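Local coordinates for protein probable tRNA pseudouridine synthase D (Methanosarcina mazei, PDB 1Z2Z) that probably converts uridine 13 of transfer RNAs into pseudouridine, at residues G24-E29 and I137-I142; E46-I51 and S96-D101; K395-E400 and K409-F414. One frame throughout, in Å; residues are numbered along the deposited sequence.

In the fold
All three contacts reach one large mixed sheet, the core of this pseudouridine synthase; in contact 1 a loop docks on it. Contacts 1 and 3 are neighbours, their centres about 10 Å apart: strand 130-142 carries half of contact 1 and runs antiparallel beside strand 408-417, which carries half of contact 3. Contact 2 joins strands 49-57 and 90-98 elsewhere in the sheet, its centre about 38 Å from that of contact 1 and about 39 Å from that of contact 3. Along the chain, both segments of contact 2 fall between those of contact 1, and contact 3 follows near the C-terminal end. The sheet therefore unites early and late parts of the sequence, with the predicted nucleophile Asp86 close to contact 1.

Contact 1 (G24-E29 and I137-I142); sequences GQLRQE and ITVRNI
Gln25 N gives its hydrogen to Arg140 O over 2.7 Å, and Arg140 N answers to Gln25 O at 2.9 Å with a nearly straight bond (170°). This pair of bonds makes a single antiparallel bridge, docking the loop 24-29 onto strand 130-142 just before the G1 beta bulge that Asn141 and Ile142 form opposite Ser408. Gln25 CG sits between its own backbone N and carbonyl carbon (chi1 55°), a turn that lays CG 3.9 Å from Asn141 CB. A glycine here could keep both backbone bonds, but Asn141 CB would probably lose the aliphatic cover of the glutamine chain. Further along, Leu26 turns CD2 onto Val139, 3.4 Å from CG2, while helix 423-430 adds Leu426 and Met430 to the same apolar cluster. Gln28 crosses Arg140 at about a right angle, OE1 lying 3.4 Å from Arg140 CD; that oxygen is hydrogen-bonded to Asn404, and Arg140 NE is salt-bridged to Asp32. Thr138 CG2 rests over the centre of one guanidinium face. The side chain of Arg27 takes no direct part in the contact; its NH2 salt-bridges Asp86, the predicted nucleophile, which ties the loop to the probable active site. The backbone of Arg27 is linked to the strand through one water, which accepts from Arg27 N at 2.7 Å and donates to Thr138 O at 2.8 Å.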
ATOM      1  N   GLY A  24      18.184 -11.902  -1.202  1.00 45.73           N
ATOM      2  CA  GLY A  24      17.530 -12.841  -2.099  1.00 43.14           C
ATOM      3  C   GLY A  24      16.611 -12.168  -3.104  1.00 41.84           C
ATOM      4  O   GLY A  24      16.614 -10.941  -3.242  1.00 41.21           O
ATOM      5  N   GLN A  25      15.806 -12.968  -3.797  1.00 39.87           N
ATOM      6  CA  GLN A  25      14.894 -12.445  -4.808  1.00 38.79           C
ATOM      7  C   GLN A  25      13.523 -13.102  -4.743  1.00 37.87           C
ATOM      8  O   GLN A  25      13.361 -14.158  -4.126  1.00 36.30           O
ATOM      9  CB  GLN A  25      15.500 -12.664  -6.184  1.00 39.40           C
ATOM     10  CG  GLN A  25      15.852 -14.111  -6.419  1.00 40.33           C
ATOM     11  CD  GLN A  25      16.622 -14.318  -7.696  1.00 40.76           C
ATOM     12  OE1 GLN A  25      16.673 -15.430  -8.221  1.00 40.48           O
ATOM     13  NE2 GLN A  25      17.240 -13.251  -8.203  1.00 39.06           N
ATOM     14  N   LEU A  26      12.540 -12.477  -5.386  1.00 37.48           N
ATOM     15  CA  LEU A  26      11.177 -13.004  -5.375  1.00 38.34           C
ATOM     16  C   LEU A  26      10.560 -13.158  -6.767  1.00 38.23           C
ATOM     17  O   LEU A  26      11.077 -12.629  -7.751  1.00 37.60           O
ATOM     18  CB  LEU A  26      10.272 -12.099  -4.538  1.00 39.34           C
ATOM     19  CG  LEU A  26      10.656 -11.678  -3.119  1.00 40.10           C
ATOM     20  CD1 LEU A  26       9.465 -10.904  -2.544  1.00 38.71           C
ATOM     21  CD2 LEU A  26      10.990 -12.885  -2.235  1.00 39.61           C
ATOM     22  N   ARG A  27       9.449 -13.884  -6.842  1.00 37.26           N
ATOM     23  CA  ARG A  27       8.778 -14.084  -8.113  1.00 38.25           C
ATOM     24  C   ARG A  27       9.701 -14.755  -9.123  1.00 39.46           C
ATOM     25  O   ARG A  27       9.611 -14.495 -10.328  1.00 38.20           O
ATOM     26  CB  ARG A  27       8.311 -12.742  -8.702  1.00 38.13           C
ATOM     27  CG  ARG A  27       6.907 -12.281  -8.318  1.00 36.75           C
ATOM     28  CD  ARG A  27       6.942 -11.331  -7.142  1.00 38.10           C
ATOM     29  NE  ARG A  27       5.885 -10.312  -7.178  1.00 38.17           N
ATOM     30  CZ  ARG A  27       4.587 -10.541  -6.975  1.00 38.90           C
ATOM     31  NH1 ARG A  27       4.143 -11.758  -6.722  1.00 39.69           N
ATOM     32  NH2 ARG A  27       3.722  -9.543  -7.000  1.00 40.31           N
ATOM     33  N   GLN A  28      10.605 -15.601  -8.648  1.00 41.03           N
ATOM     34  CA  GLN A  28      11.503 -16.263  -9.580  1.00 41.57           C
ATOM     35  C   GLN A  28      10.683 -17.289 -10.352  1.00 41.65           C
ATOM     36  O   GLN A  28      10.922 -17.540 -11.534  1.00 41.80           O
ATOM     37  CB  GLN A  28      12.658 -16.955  -8.857  1.00 42.39           C
ATOM     38  CG  GLN A  28      13.943 -16.906  -9.684  1.00 43.82           C
ATOM     39  CD  GLN A  28      14.947 -17.962  -9.292  1.00 43.75           C
ATOM     40  OE1 GLN A  28      15.365 -18.045  -8.138  1.00 42.96           O
ATOM     41  NE2 GLN A  28      15.344 -18.779 -10.260  1.00 45.11           N
ATOM     42  N   GLU A  29       9.702 -17.867  -9.669  1.00 40.95           N
ATOM     43  CA  GLU A  29       8.816 -18.850 -10.266  1.00 39.80           C
ATOM     44  C   GLU A  29       7.379 -18.569  -9.864  1.00 38.37           C
ATOM     45  O   GLU A  29       7.083 -18.418  -8.686  1.00 38.97           O
ATOM     46  CB  GLU A  29       9.235 -20.250  -9.833  1.00 40.58           C
ATOM     47  CG  GLU A  29      10.509 -20.653 -10.508  1.00 40.88           C
ATOM     48  CD  GLU A  29      10.361 -20.568 -12.001  1.00 43.75           C
ATOM     49  OE1 GLU A  29      11.385 -20.350 -12.711  1.00 41.82           O
ATOM     50  OE2 GLU A  29       9.197 -20.730 -12.463  1.00 45.33           O
ATOM     51  N   ILE A 137       4.786 -16.787   0.356  1.00 38.52           N
ATOM     52  CA  ILE A 137       5.848 -16.240  -0.480  1.00 38.84           C
ATOM     53  C   ILE A 137       7.128 -17.043  -0.321  1.00 38.23           C
ATOM     54  O   ILE A 137       7.345 -17.673   0.707  1.00 39.84           O
ATOM     55  CB  ILE A 137       6.111 -14.759  -0.132  1.00 39.56           C
ATOM     56  CG1 ILE A 137       4.795 -13.987  -0.232  1.00 40.33           C
ATOM     57  CG2 ILE A 137       7.141 -14.155  -1.083  1.00 37.42           C
ATOM     58  CD1 ILE A 137       4.904 -12.542   0.191  1.00 43.44           C
ATOM     59  N   THR A 138       7.966 -17.026  -1.350  1.00 37.66           N
ATOM     60  CA  THR A 138       9.224 -17.764  -1.335  1.00 36.42           C
ATOM     61  C   THR A 138      10.367 -16.876  -1.799  1.00 35.52           C
ATOM     62  O   THR A 138      10.354 -16.392  -2.927  1.00 34.63           O
ATOM     63  CB  THR A 138       9.162 -18.968  -2.279  1.00 37.25           C
ATOM     64  OG1 THR A 138       8.195 -19.905  -1.791  1.00 40.37           O
ATOM     65  CG2 THR A 138      10.533 -19.639  -2.384  1.00 37.64           C
ATOM     66  N   VAL A 139      11.351 -16.672  -0.929  1.00 34.54           N
ATOM     67  CA  VAL A 139      12.507 -15.857  -1.265  1.00 34.74           C
ATOM     68  C   VAL A 139      13.564 -16.877  -1.694  1.00 36.44           C
ATOM     69  O   VAL A 139      13.717 -17.917  -1.047  1.00 38.27           O
ATOM     70  CB  VAL A 139      13.004 -15.032  -0.019  1.00 34.14           C
ATOM     71  CG1 VAL A 139      13.970 -13.941  -0.450  1.00 30.46           C
ATOM     72  CG2 VAL A 139      11.821 -14.409   0.719  1.00 31.48           C
ATOM     73  N   ARG A 140      14.260 -16.600  -2.797  1.00 36.83           N
ATOM     74  CA  ARG A 140      15.303 -17.493  -3.334  1.00 36.41           C
ATOM     75  C   ARG A 140      16.616 -16.754  -3.612  1.00 38.50           C
ATOM     76  O   ARG A 140      16.626 -15.537  -3.788  1.00 39.00           O
ATOM     77  CB  ARG A 140      14.836 -18.137  -4.652  1.00 32.72           C
ATOM     78  CG  ARG A 140      13.696 -19.125  -4.545  1.00 27.37           C
ATOM     79  CD  ARG A 140      13.400 -19.727  -5.906  1.00 24.55           C
ATOM     80  NE  ARG A 140      12.269 -20.656  -5.880  1.00 22.18           N
ATOM     81  CZ  ARG A 140      12.254 -21.811  -5.222  1.00 23.83           C
ATOM     82  NH1 ARG A 140      11.181 -22.583  -5.253  1.00 24.04           N
ATOM     83  NH2 ARG A 140      13.311 -22.204  -4.527  1.00 26.35           N
ATOM     84  N   ASN A 141      17.716 -17.506  -3.657  1.00 41.23           N
ATOM     85  CA  ASN A 141      19.047 -16.961  -3.949  1.00 43.77           C
ATOM     86  C   ASN A 141      19.672 -16.133  -2.825  1.00 45.88           C
ATOM     87  O   ASN A 141      20.229 -15.051  -3.053  1.00 44.02           O
ATOM     88  CB  ASN A 141      19.007 -16.112  -5.221  1.00 43.34           C
ATOM     89  CG  ASN A 141      20.357 -16.025  -5.899  1.00 42.96           C
ATOM     90  OD1 ASN A 141      20.583 -15.175  -6.761  1.00 39.71           O
ATOM     91  ND2 ASN A 141      21.261 -16.920  -5.521  1.00 44.36           N
ATOM     92  N   ILE A 142      19.581 -16.653  -1.611  1.00 48.50           N
ATOM     93  CA  ILE A 142      20.143 -15.974  -0.471  1.00 53.35           C
ATOM     94  C   ILE A 142      21.576 -16.434  -0.234  1.00 55.57           C
ATOM     95  O   ILE A 142      21.879 -17.633  -0.260  1.00 53.92           O
ATOM     96  CB  ILE A 142      19.304 -16.226   0.798  1.00 55.19           C
ATOM     97  CG1 ILE A 142      20.008 -15.601   2.011  1.00 56.80           C
ATOM     98  CG2 ILE A 142      19.085 -17.706   0.979  1.00 55.97           C
ATOM     99  CD1 ILE A 142      19.264 -15.770   3.326  1.00 59.86           C
TER
HETATM  100  O   HOH W   1       8.532 -14.876  -4.476  1.00 17.68           O

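Contact 2 (E46-I51 and S96-D101); sequences EGKYLI and SIFDTD
Leu50 and Ile97 exchange backbone hydrogen bonds in both directions, Leu50 N to Ile97 O and Ile97 N to Leu50 O, each 2.8 Å long. One step outward, Asp99 N reaches Lys48 O at 2.9 Å, the donor tilted 23° from the carbonyl plane. Between these bonds Tyr49 stands opposite Phe98 as a non-hydrogen-bonded pair; beyond Leu50 and Ile97, Ile51 and Ser96 form another. The ladder is antiparallel and joins the start of strand 49-57 to the end of strand 90-98 within the main sheet. Strand 113-121 borders Tyr49 and Ile51 on one side, and strand 79-81 borders Ser96 on the other.

The aromatic contact is oblique: the rings of Tyr49 and Phe98 have centroids 5.4 Å apart and planes at 53°. Phe98 CD2 lies over one face of the tyrosine, toward its rim, and Tyr49 CE1 comes 3.4 Å from Phe98 CB. At the edge of the Phe98 ring, in its plane, Lys48 CG meets CE2 at 3.8 Å; Asp99 CB covers the centre of one of its faces.

Leu50 lies against the backbone carbonyl of Thr100, whose oxygen is also hydrogen-bonded to Arg120. The aliphatic packing is at Ile51, where a bend at chi2 (-54°) brings CD1 to 3.6 Å from Ser96 CB.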
ATOM      1  N   GLU A  46     -29.685 -19.625  -5.252  1.00 36.47           N
ATOM      2  CA  GLU A  46     -30.499 -18.780  -6.131  1.00 35.75           C
ATOM      3  C   GLU A  46     -29.893 -17.400  -6.344  1.00 33.48           C
ATOM      4  O   GLU A  46     -28.997 -17.000  -5.616  1.00 32.63           O
ATOM      5  CB  GLU A  46     -31.911 -18.658  -5.560  1.00 38.07           C
ATOM      6  CG  GLU A  46     -32.764 -19.887  -5.848  1.00 44.76           C
ATOM      7  CD  GLU A  46     -33.736 -20.228  -4.732  1.00 47.59           C
ATOM      8  OE1 GLU A  46     -33.318 -20.864  -3.731  1.00 48.16           O
ATOM      9  OE2 GLU A  46     -34.923 -19.849  -4.854  1.00 49.92           O
ATOM     10  N   GLY A  47     -30.379 -16.685  -7.354  1.00 31.43           N
ATOM     11  CA  GLY A  47     -29.858 -15.361  -7.649  1.00 30.08           C
ATOM     12  C   GLY A  47     -29.407 -15.270  -9.098  1.00 28.38           C
ATOM     13  O   GLY A  47     -29.067 -16.287  -9.694  1.00 29.15           O
ATOM     14  N   LYS A  48     -29.394 -14.071  -9.670  1.00 26.57           N
ATOM     15  CA  LYS A  48     -28.990 -13.912 -11.061  1.00 27.45           C
ATOM     16  C   LYS A  48     -27.487 -13.731 -11.212  1.00 26.54           C
ATOM     17  O   LYS A  48     -27.013 -13.313 -12.259  1.00 28.74           O
ATOM     18  CB  LYS A  48     -29.726 -12.722 -11.688  1.00 30.99           C
ATOM     19  CG  LYS A  48     -29.331 -11.357 -11.111  1.00 33.32           C
ATOM     20  CD  LYS A  48     -30.449 -10.317 -11.261  1.00 32.58           C
ATOM     21  CE  LYS A  48     -30.096  -8.987 -10.576  1.00 33.84           C
ATOM     22  NZ  LYS A  48     -29.180  -8.102 -11.353  1.00 30.97           N
ATOM     23  N   TYR A  49     -26.745 -14.059 -10.163  1.00 26.12           N
ATOM     24  CA  TYR A  49     -25.295 -13.939 -10.165  1.00 23.27           C
ATOM     25  C   TYR A  49     -24.652 -15.295  -9.841  1.00 20.94           C
ATOM     26  O   TYR A  49     -24.962 -15.932  -8.825  1.00 17.68           O
ATOM     27  CB  TYR A  49     -24.868 -12.864  -9.148  1.00 25.17           C
ATOM     28  CG  TYR A  49     -24.970 -11.436  -9.663  1.00 25.93           C
ATOM     29  CD1 TYR A  49     -24.117 -10.988 -10.663  1.00 26.02           C
ATOM     30  CD2 TYR A  49     -25.924 -10.539  -9.165  1.00 24.35           C
ATOM     31  CE1 TYR A  49     -24.203  -9.695 -11.163  1.00 26.98           C
ATOM     32  CE2 TYR A  49     -26.016  -9.227  -9.665  1.00 22.63           C
ATOM     33  CZ  TYR A  49     -25.152  -8.819 -10.666  1.00 25.72           C
ATOM     34  OH  TYR A  49     -25.214  -7.555 -11.222  1.00 28.33           O
ATOM     35  N   LEU A  50     -23.771 -15.742 -10.729  1.00 20.67           N
ATOM     36  CA  LEU A  50     -23.094 -17.023 -10.555  1.00 19.03           C
ATOM     37  C   LEU A  50     -21.774 -16.740  -9.859  1.00 15.67           C
ATOM     38  O   LEU A  50     -20.997 -15.911 -10.323  1.00 16.80           O
ATOM     39  CB  LEU A  50     -22.872 -17.679 -11.927  1.00 19.97           C
ATOM     40  CG  LEU A  50     -22.544 -19.175 -11.963  1.00 20.34           C
ATOM     41  CD1 LEU A  50     -21.185 -19.373 -11.384  1.00 21.13           C
ATOM     42  CD2 LEU A  50     -23.573 -19.975 -11.188  1.00 16.44           C
ATOM     43  N   ILE A  51     -21.521 -17.414  -8.747  1.00 13.30           N
ATOM     44  CA  ILE A  51     -20.287 -17.170  -8.005  1.00 15.29           C
ATOM     45  C   ILE A  51     -19.256 -18.279  -8.176  1.00 18.52           C
ATOM     46  O   ILE A  51     -19.467 -19.440  -7.781  1.00 20.92           O
ATOM     47  CB  ILE A  51     -20.532 -16.984  -6.488  1.00 11.91           C
ATOM     48  CG1 ILE A  51     -21.780 -16.123  -6.224  1.00  4.61           C
ATOM     49  CG2 ILE A  51     -19.298 -16.359  -5.887  1.00 12.51           C
ATOM     50  CD1 ILE A  51     -21.799 -14.767  -6.931  1.00  1.00           C
ATOM     51  N   SER A  96     -17.777 -12.943  -9.303  1.00 11.50           N
ATOM     52  CA  SER A  96     -19.180 -13.126  -9.630  1.00 13.14           C
ATOM     53  C   SER A  96     -19.362 -12.868 -11.111  1.00 14.55           C
ATOM     54  O   SER A  96     -18.668 -12.034 -11.704  1.00 13.95           O
ATOM     55  CB  SER A  96     -20.072 -12.185  -8.816  1.00  9.80           C
ATOM     56  OG  SER A  96     -19.936 -10.852  -9.271  1.00 11.65           O
ATOM     57  N   ILE A  97     -20.296 -13.603 -11.700  1.00 15.30           N
ATOM     58  CA  ILE A  97     -20.591 -13.489 -13.118  1.00 16.75           C
ATOM     59  C   ILE A  97     -22.085 -13.391 -13.293  1.00 17.52           C
ATOM     60  O   ILE A  97     -22.835 -14.275 -12.865  1.00 15.48           O
ATOM     61  CB  ILE A  97     -20.101 -14.722 -13.895  1.00 18.54           C
ATOM     62  CG1 ILE A  97     -18.616 -14.988 -13.590  1.00 18.65           C
ATOM     63  CG2 ILE A  97     -20.322 -14.495 -15.377  1.00 20.16           C
ATOM     64  CD1 ILE A  97     -18.054 -16.217 -14.275  1.00 19.48           C
ATOM     65  N   PHE A  98     -22.514 -12.315 -13.936  1.00 18.46           N
ATOM     66  CA  PHE A  98     -23.927 -12.072 -14.139  1.00 21.25           C
ATOM     67  C   PHE A  98     -24.575 -12.935 -15.195  1.00 24.69           C
ATOM     68  O   PHE A  98     -24.040 -13.144 -16.294  1.00 24.58           O
ATOM     69  CB  PHE A  98     -24.164 -10.594 -14.481  1.00 20.90           C
ATOM     70  CG  PHE A  98     -25.578 -10.274 -14.891  1.00 18.48           C
ATOM     71  CD1 PHE A  98     -25.854  -9.797 -16.158  1.00 19.01           C
ATOM     72  CD2 PHE A  98     -26.633 -10.435 -14.001  1.00 19.06           C
ATOM     73  CE1 PHE A  98     -27.171  -9.471 -16.532  1.00 20.53           C
ATOM     74  CE2 PHE A  98     -27.948 -10.111 -14.371  1.00 18.04           C
ATOM     75  CZ  PHE A  98     -28.214  -9.634 -15.631  1.00 14.67           C
ATOM     76  N   ASP A  99     -25.740 -13.452 -14.833  1.00 25.52           N
ATOM     77  CA  ASP A  99     -26.527 -14.248 -15.752  1.00 26.61           C
ATOM     78  C   ASP A  99     -25.746 -15.347 -16.464  1.00 26.80           C
ATOM     79  O   ASP A  99     -25.667 -15.387 -17.698  1.00 27.64           O
ATOM     80  CB  ASP A  99     -27.157 -13.301 -16.768  1.00 26.67           C
ATOM     81  CG  ASP A  99     -28.079 -14.007 -17.721  1.00 27.08           C
ATOM     82  OD1 ASP A  99     -28.460 -15.162 -17.412  1.00 23.28           O
ATOM     83  OD2 ASP A  99     -28.417 -13.389 -18.767  1.00 28.13           O
ATOM     84  N   THR A 100     -25.162 -16.239 -15.680  1.00 26.13           N
ATOM     85  CA  THR A 100     -24.414 -17.346 -16.241  1.00 25.34           C
ATOM     86  C   THR A 100     -24.698 -18.565 -15.396  1.00 25.92           C
ATOM     87  O   THR A 100     -24.741 -18.484 -14.163  1.00 23.56           O
ATOM     88  CB  THR A 100     -22.901 -17.091 -16.232  1.00 26.56           C
ATOM     89  OG1 THR A 100     -22.602 -15.923 -17.008  1.00 26.01           O
ATOM     90  CG2 THR A 100     -22.162 -18.297 -16.822  1.00 25.78           C
ATOM     91  N   ASP A 101     -24.902 -19.696 -16.067  1.00 26.62           N
ATOM     92  CA  ASP A 101     -25.181 -20.948 -15.368  1.00 26.74           C
ATOM     93  C   ASP A 101     -23.903 -21.713 -15.096  1.00 24.51           C
ATOM     94  O   ASP A 101     -22.895 -21.490 -15.750  1.00 25.38           O
ATOM     95  CB  ASP A 101     -26.133 -21.831 -16.177  1.00 30.42           C
ATOM     96  CG  ASP A 101     -27.496 -21.228 -16.306  1.00 35.96           C
ATOM     97  OD1 ASP A 101     -28.021 -20.728 -15.282  1.00 39.11           O
ATOM     98  OD2 ASP A 101     -28.057 -21.252 -17.430  1.00 39.98           O
TER

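Contact 3 (K395-E400 and K409-F414); sequences KFEAGE and KAVLEF
Glu397 O accepts from Val411 N over 2.7 Å, the shortest of the backbone bonds that join the two segments. Lys409 N gives to Gly399 O at 2.9 Å, with the donor tilted 33° from the carbonyl plane. The returning bond, Gly399 N to Lys409 O, is weak. At the other end, where Lys395 faces Glu413, the pairing loosens: Glu413 N to Lys395 O is weak too. Two CA-H...O contacts lie between the bonds, Ala410 CA approaching Glu397 O and Ala398 CA approaching Lys409 O. The antiparallel pairing of strands 398-400 and 408-417, joined by a short connection, makes a beta hairpin, in which Ala398 and Ala410 form the non-hydrogen-bonded pair with CA atoms 4.6 Å apart.

Side-chain packing is led by carbon atoms. Glu397 and Val411 lie side by side and point the same way, CB against CB at 3.7 Å. Lys409 takes CG into the space between its backbone N and carbonyl carbon (chi1 64°) and stays extended beyond it, a course that runs past the Glu400 carbonyl, with CE 3.6 Å from Glu400 O; its NZ has a long, weak ion pair with Glu402. Phe396 CB comes within 4.4 Å of Leu412 CD2.

Among the charges, Glu413 OE2 forms a salt bridge with Arg136 on the adjoining strand. Lys395 NZ lies 5.4 Å from Glu413 OE1, so their charged atoms are not in contact.

Strand 398-400 ends this side of the sheet, and strand 408-417 passes the hairpin on to strand 130-142 through backbone bonds of Ala410 with Val139 and Leu412 with Ile137. Phe396 and Ala398 rest on helix 146-163, while Leu412 packs on Leu426 and Tyr429 of helix 423-430.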
ATOM      1  N   LYS A 395       4.927 -17.472   9.619  1.00 56.62           N
ATOM      2  CA  LYS A 395       5.449 -18.818   9.862  1.00 58.95           C
ATOM      3  C   LYS A 395       6.500 -19.100   8.782  1.00 60.60           C
ATOM      4  O   LYS A 395       6.162 -19.354   7.628  1.00 60.25           O
ATOM      5  CB  LYS A 395       4.309 -19.839   9.774  1.00 58.87           C
ATOM      6  CG  LYS A 395       3.212 -19.634  10.818  1.00 60.07           C
ATOM      7  CD  LYS A 395       1.951 -20.462  10.529  1.00 60.69           C
ATOM      8  CE  LYS A 395       1.137 -19.882   9.364  1.00 61.88           C
ATOM      9  NZ  LYS A 395      -0.133 -20.628   9.081  1.00 59.80           N
ATOM     10  N   PHE A 396       7.775 -19.051   9.164  1.00 63.27           N
ATOM     11  CA  PHE A 396       8.867 -19.273   8.222  1.00 64.28           C
ATOM     12  C   PHE A 396       9.202 -20.744   7.997  1.00 63.53           C
ATOM     13  O   PHE A 396       8.778 -21.623   8.747  1.00 62.92           O
ATOM     14  CB  PHE A 396      10.115 -18.513   8.688  1.00 67.31           C
ATOM     15  CG  PHE A 396      10.643 -18.980  10.009  1.00 70.72           C
ATOM     16  CD1 PHE A 396      11.535 -20.046  10.076  1.00 71.92           C
ATOM     17  CD2 PHE A 396      10.212 -18.388  11.192  1.00 71.33           C
ATOM     18  CE1 PHE A 396      11.983 -20.524  11.302  1.00 73.20           C
ATOM     19  CE2 PHE A 396      10.651 -18.857  12.422  1.00 72.87           C
ATOM     20  CZ  PHE A 396      11.541 -19.927  12.479  1.00 73.37           C
ATOM     21  N   GLU A 397       9.978 -20.985   6.947  1.00 63.28           N
ATOM     22  CA  GLU A 397      10.397 -22.319   6.537  1.00 62.10           C
ATOM     23  C   GLU A 397      11.630 -22.119   5.653  1.00 60.84           C
ATOM     24  O   GLU A 397      11.524 -21.598   4.541  1.00 60.98           O
ATOM     25  CB  GLU A 397       9.265 -22.977   5.736  1.00 63.64           C
ATOM     26  CG  GLU A 397       9.586 -24.329   5.097  1.00 64.91           C
ATOM     27  CD  GLU A 397       9.505 -25.480   6.082  1.00 65.51           C
ATOM     28  OE1 GLU A 397       8.491 -25.574   6.808  1.00 64.73           O
ATOM     29  OE2 GLU A 397      10.447 -26.298   6.114  1.00 65.64           O
ATOM     30  N   ALA A 398      12.799 -22.513   6.150  1.00 58.97           N
ATOM     31  CA  ALA A 398      14.026 -22.347   5.384  1.00 57.26           C
ATOM     32  C   ALA A 398      14.447 -23.650   4.740  1.00 56.26           C
ATOM     33  O   ALA A 398      13.865 -24.706   4.995  1.00 55.62           O
ATOM     34  CB  ALA A 398      15.140 -21.822   6.275  1.00 57.28           C
ATOM     35  N   GLY A 399      15.468 -23.564   3.902  1.00 55.24           N
ATOM     36  CA  GLY A 399      15.953 -24.744   3.231  1.00 55.90           C
ATOM     37  C   GLY A 399      16.809 -24.400   2.036  1.00 56.23           C
ATOM     38  O   GLY A 399      17.163 -23.242   1.815  1.00 54.37           O
ATOM     39  N   GLU A 400      17.138 -25.430   1.264  1.00 57.14           N
ATOM     40  CA  GLU A 400      17.960 -25.285   0.074  1.00 57.97           C
ATOM     41  C   GLU A 400      17.058 -25.145  -1.144  1.00 56.54           C
ATOM     42  O   GLU A 400      16.085 -25.887  -1.294  1.00 55.90           O
ATOM     43  CB  GLU A 400      18.865 -26.515  -0.085  1.00 60.65           C
ATOM     44  CG  GLU A 400      19.734 -26.513  -1.350  1.00 65.01           C
ATOM     45  CD  GLU A 400      20.547 -27.791  -1.523  1.00 67.72           C
ATOM     46  OE1 GLU A 400      19.940 -28.883  -1.624  1.00 68.59           O
ATOM     47  OE2 GLU A 400      21.797 -27.701  -1.563  1.00 69.26           O
ATOM     48  N   LYS A 409      16.623 -20.784   0.412  1.00 30.96           N
ATOM     49  CA  LYS A 409      15.342 -20.162   0.099  1.00 30.07           C
ATOM     50  C   LYS A 409      14.528 -20.050   1.381  1.00 30.55           C
ATOM     51  O   LYS A 409      14.772 -20.779   2.339  1.00 30.33           O
ATOM     52  CB  LYS A 409      14.572 -21.008  -0.915  1.00 27.18           C
ATOM     53  CG  LYS A 409      14.205 -22.378  -0.370  1.00 24.84           C
ATOM     54  CD  LYS A 409      13.285 -23.126  -1.293  1.00 23.16           C
ATOM     55  CE  LYS A 409      12.866 -24.409  -0.634  1.00 24.82           C
ATOM     56  NZ  LYS A 409      12.076 -25.273  -1.542  1.00 27.94           N
ATOM     57  N   ALA A 410      13.555 -19.148   1.399  1.00 32.69           N
ATOM     58  CA  ALA A 410      12.720 -18.966   2.586  1.00 34.18           C
ATOM     59  C   ALA A 410      11.249 -18.962   2.189  1.00 34.96           C
ATOM     60  O   ALA A 410      10.866 -18.290   1.240  1.00 37.50           O
ATOM     61  CB  ALA A 410      13.084 -17.660   3.273  1.00 33.58           C
ATOM     62  N   VAL A 411      10.428 -19.715   2.912  1.00 34.96           N
ATOM     63  CA  VAL A 411       9.004 -19.780   2.612  1.00 36.38           C
ATOM     64  C   VAL A 411       8.180 -19.033   3.659  1.00 37.53           C
ATOM     65  O   VAL A 411       7.762 -19.624   4.650  1.00 38.50           O
ATOM     66  CB  VAL A 411       8.497 -21.242   2.572  1.00 36.09           C
ATOM     67  CG1 VAL A 411       7.019 -21.275   2.230  1.00 36.22           C
ATOM     68  CG2 VAL A 411       9.285 -22.039   1.554  1.00 36.88           C
ATOM     69  N   LEU A 412       7.939 -17.744   3.435  1.00 37.15           N
ATOM     70  CA  LEU A 412       7.159 -16.930   4.365  1.00 38.16           C
ATOM     71  C   LEU A 412       5.659 -17.028   4.119  1.00 39.39           C
ATOM     72  O   LEU A 412       5.176 -16.548   3.100  1.00 42.35           O
ATOM     73  CB  LEU A 412       7.573 -15.466   4.246  1.00 37.61           C
ATOM     74  CG  LEU A 412       8.851 -15.064   4.984  1.00 38.04           C
ATOM     75  CD1 LEU A 412       9.318 -13.688   4.514  1.00 35.53           C
ATOM     76  CD2 LEU A 412       8.577 -15.075   6.489  1.00 35.32           C
ATOM     77  N   GLU A 413       4.910 -17.622   5.042  1.00 39.82           N
ATOM     78  CA  GLU A 413       3.463 -17.730   4.855  1.00 40.53           C
ATOM     79  C   GLU A 413       2.686 -17.105   5.998  1.00 39.89           C
ATOM     80  O   GLU A 413       2.778 -17.551   7.135  1.00 41.23           O
ATOM     81  CB  GLU A 413       3.058 -19.188   4.709  1.00 41.93           C
ATOM     82  CG  GLU A 413       3.625 -20.066   5.778  1.00 45.17           C
ATOM     83  CD  GLU A 413       3.447 -21.522   5.451  1.00 48.79           C
ATOM     84  OE1 GLU A 413       4.059 -22.369   6.148  1.00 52.17           O
ATOM     85  OE2 GLU A 413       2.690 -21.816   4.497  1.00 47.35           O
ATOM     86  N   PHE A 414       1.906 -16.077   5.693  1.00 37.97           N
ATOM     87  CA  PHE A 414       1.130 -15.400   6.720  1.00 37.05           C
ATOM     88  C   PHE A 414      -0.195 -14.923   6.136  1.00 39.07           C
ATOM     89  O   PHE A 414      -0.627 -15.412   5.089  1.00 39.17           O
ATOM     90  CB  PHE A 414       1.940 -14.222   7.237  1.00 31.47           C
ATOM     91  CG  PHE A 414       2.446 -13.318   6.148  1.00 26.36           C
ATOM     92  CD1 PHE A 414       1.669 -12.273   5.672  1.00 25.77           C
ATOM     93  CD2 PHE A 414       3.701 -13.500   5.602  1.00 23.26           C
ATOM     94  CE1 PHE A 414       2.141 -11.428   4.649  1.00 20.57           C
ATOM     95  CE2 PHE A 414       4.173 -12.661   4.584  1.00 20.16           C
ATOM     96  CZ  PHE A 414       3.394 -11.628   4.120  1.00 17.57           C
TER